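Lymphotactin (PDB 2NYZ) is a chemokine that probably attracts lymphocytes and, in the thymus, probably promotes the accumulation of dendritic cells in the medulla. Local coordinates at residues Gln52-Trp55 and Val56-Val60. Numbering follows the deposited sequence.
Sequences QATW and VRDVV
D58 N donates to T54 O at 2.8 Å, a bond of 163° at the hydrogen that helps to close the first turn of helix 54-64. R57 N to A53 O (3.0 Å) and V59 N to W55 O continue the same i+4 pattern. A53 sits at the N-cap position, and its single methyl, small enough to fit there, packs against V56 CG2 at 3.6 Å. The same V56 methyl serves the neighbouring indole: V56 CG2 stands over the centre of the six-membered ring of W55, 3.4 Å from its centroid, in a CH-pi contact. CG of W55 is set between the backbone N and the carbonyl carbon (chi1 70°); this torsion turns the indole toward the next residue and lays its face against V56 CG2, while V59 CG2 comes to the ring edge at 4.3 Å from CE3. This is the C-terminal helix of the chemokine fold, laid across a three-stranded antiparallel sheet, and the branched, apolar V56 and V59 suit its buried side, where both touch F39. W55, large and flat, also reaches T15, R18 and L19 of the loop following C11, and A49 of strand 46-49. Replacing this tryptophan with alanine would remove the whole indole, and would probably leave V56 CG2 without its aromatic cover and open a gap between helix and loop. T54, R57 and D58 are polar and suit the exposed flank. T54 and D58 lie side by side, pointing the same way, and it is the methyl CG2 of T54 that faces OD1 of D58, at 3.5 Å. R57, bent at chi3, brings NH2 to 3.7 Å from Q52 O, which lies in the guanidinium plane.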
ATOM      1  N   GLN D  52     -16.923  32.105  -0.668  1.00 68.14           N
ATOM      2  CA  GLN D  52     -18.202  31.572  -1.124  1.00 71.16           C
ATOM      3  C   GLN D  52     -18.799  30.606  -0.109  1.00 71.61           C
ATOM      4  O   GLN D  52     -19.977  30.275  -0.185  1.00 72.80           O
ATOM      5  CB  GLN D  52     -18.020  30.831  -2.451  1.00 75.95           C
ATOM      6  CG  GLN D  52     -17.601  31.708  -3.614  1.00 80.54           C
ATOM      7  CD  GLN D  52     -18.677  32.695  -4.001  1.00 81.14           C
ATOM      8  OE1 GLN D  52     -19.019  33.595  -3.232  1.00 81.24           O
ATOM      9  NE2 GLN D  52     -19.224  32.527  -5.200  1.00 81.29           N
ATOM     10  N   ALA D  53     -17.982  30.142   0.828  1.00 72.25           N
ATOM     11  CA  ALA D  53     -18.441  29.211   1.852  1.00 72.44           C
ATOM     12  C   ALA D  53     -19.453  29.881   2.777  1.00 72.38           C
ATOM     13  O   ALA D  53     -19.228  30.992   3.261  1.00 71.61           O
ATOM     14  CB  ALA D  53     -17.255  28.700   2.657  1.00 76.41           C
ATOM     15  N   THR D  54     -20.565  29.200   3.027  1.00 71.20           N
ATOM     16  CA  THR D  54     -21.595  29.760   3.883  1.00 69.68           C
ATOM     17  C   THR D  54     -21.055  30.153   5.245  1.00 69.51           C
ATOM     18  O   THR D  54     -21.257  31.286   5.681  1.00 71.72           O
ATOM     19  CB  THR D  54     -22.769  28.783   4.079  1.00 69.45           C
ATOM     20  OG1 THR D  54     -23.437  28.574   2.828  1.00 69.06           O
ATOM     21  CG2 THR D  54     -23.759  29.347   5.077  1.00 66.26           C
ATOM     22  N   TRP D  55     -20.361  29.238   5.917  1.00 67.87           N
ATOM     23  CA  TRP D  55     -19.824  29.551   7.243  1.00 65.78           C
ATOM     24  C   TRP D  55     -18.907  30.774   7.234  1.00 63.56           C
ATOM     25  O   TRP D  55     -18.883  31.535   8.198  1.00 62.08           O
ATOM     26  CB  TRP D  55     -19.089  28.341   7.857  1.00 64.67           C
ATOM     27  CG  TRP D  55     -17.779  27.974   7.206  1.00 62.62           C
ATOM     28  CD1 TRP D  55     -17.584  27.095   6.175  1.00 61.40           C
ATOM     29  CD2 TRP D  55     -16.487  28.499   7.532  1.00 53.07           C
ATOM     30  NE1 TRP D  55     -16.252  27.043   5.840  1.00 54.76           N
ATOM     31  CE2 TRP D  55     -15.556  27.895   6.659  1.00 54.06           C
ATOM     32  CE3 TRP D  55     -16.023  29.420   8.480  1.00 49.95           C
ATOM     33  CZ2 TRP D  55     -14.190  28.189   6.703  1.00 50.29           C
ATOM     34  CZ3 TRP D  55     -14.663  29.713   8.524  1.00 44.33           C
ATOM     35  CH2 TRP D  55     -13.764  29.097   7.641  1.00 45.45           C
ATOM     36  N   VAL D  56     -18.159  30.964   6.151  1.00 62.99           N
ATOM     37  CA  VAL D  56     -17.263  32.110   6.050  1.00 65.70           C
ATOM     38  C   VAL D  56     -18.111  33.367   5.966  1.00 69.86           C
ATOM     39  O   VAL D  56     -17.925  34.314   6.738  1.00 69.85           O
ATOM     40  CB  VAL D  56     -16.365  32.025   4.793  1.00 64.47           C
ATOM     41  CG1 VAL D  56     -15.528  33.292   4.654  1.00 60.83           C
ATOM     42  CG2 VAL D  56     -15.462  30.816   4.886  1.00 60.14           C
ATOM     43  N   ARG D  57     -19.048  33.359   5.023  1.00 73.44           N
ATOM     44  CA  ARG D  57     -19.955  34.477   4.818  1.00 76.48           C
ATOM     45  C   ARG D  57     -20.608  34.861   6.146  1.00 76.99           C
ATOM     46  O   ARG D  57     -20.690  36.041   6.497  1.00 76.84           O
ATOM     47  CB  ARG D  57     -21.026  34.085   3.807  1.00 79.67           C
ATOM     48  CG  ARG D  57     -21.950  35.217   3.419  1.00 94.56           C
ATOM     49  CD  ARG D  57     -23.056  34.725   2.506  1.00100.19           C
ATOM     50  NE  ARG D  57     -22.530  33.837   1.478  1.00105.69           N
ATOM     51  CZ  ARG D  57     -22.946  33.836   0.220  1.00111.64           C
ATOM     52  NH1 ARG D  57     -23.893  34.680  -0.167  1.00113.40           N
ATOM     53  NH2 ARG D  57     -22.414  32.991  -0.652  1.00117.51           N
ATOM     54  N   ASP D  58     -21.061  33.845   6.875  1.00 77.34           N
ATOM     55  CA  ASP D  58     -21.704  34.029   8.172  1.00 79.04           C
ATOM     56  C   ASP D  58     -20.805  34.797   9.140  1.00 77.34           C
ATOM     57  O   ASP D  58     -21.270  35.684   9.864  1.00 75.73           O
ATOM     58  CB  ASP D  58     -22.057  32.661   8.777  1.00 86.06           C
ATOM     59  CG  ASP D  58     -23.246  31.999   8.091  1.00 92.56           C
ATOM     60  OD1 ASP D  58     -23.484  32.283   6.898  1.00 99.87           O
ATOM     61  OD2 ASP D  58     -23.936  31.183   8.747  1.00 94.83           O
ATOM     62  N   VAL D  59     -19.519  34.444   9.143  1.00 76.44           N
ATOM     63  CA  VAL D  59     -18.524  35.070  10.013  1.00 75.06           C
ATOM     64  C   VAL D  59     -18.193  36.484   9.554  1.00 76.83           C
ATOM     65  O   VAL D  59     -18.118  37.409  10.361  1.00 75.49           O
ATOM     66  CB  VAL D  59     -17.226  34.243  10.038  1.00 71.07           C
ATOM     67  CG1 VAL D  59     -16.174  34.936  10.886  1.00 66.88           C
ATOM     68  CG2 VAL D  59     -17.517  32.855  10.572  1.00 67.55           C
ATOM     69  N   VAL D  60     -17.987  36.639   8.251  1.00 78.93           N
ATOM     70  CA  VAL D  60     -17.677  37.937   7.677  1.00 81.35           C
ATOM     71  C   VAL D  60     -18.777  38.918   8.061  1.00 84.87           C
ATOM     72  O   VAL D  60     -18.513  40.080   8.372  1.00 86.05           O
ATOM     73  CB  VAL D  60     -17.579  37.839   6.144  1.00 80.11           C
ATOM     74  CG1 VAL D  60     -17.410  39.216   5.533  1.00 80.48           C
ATOM     75  CG2 VAL D  60     -16.403  36.961   5.769  1.00 81.59           C
TER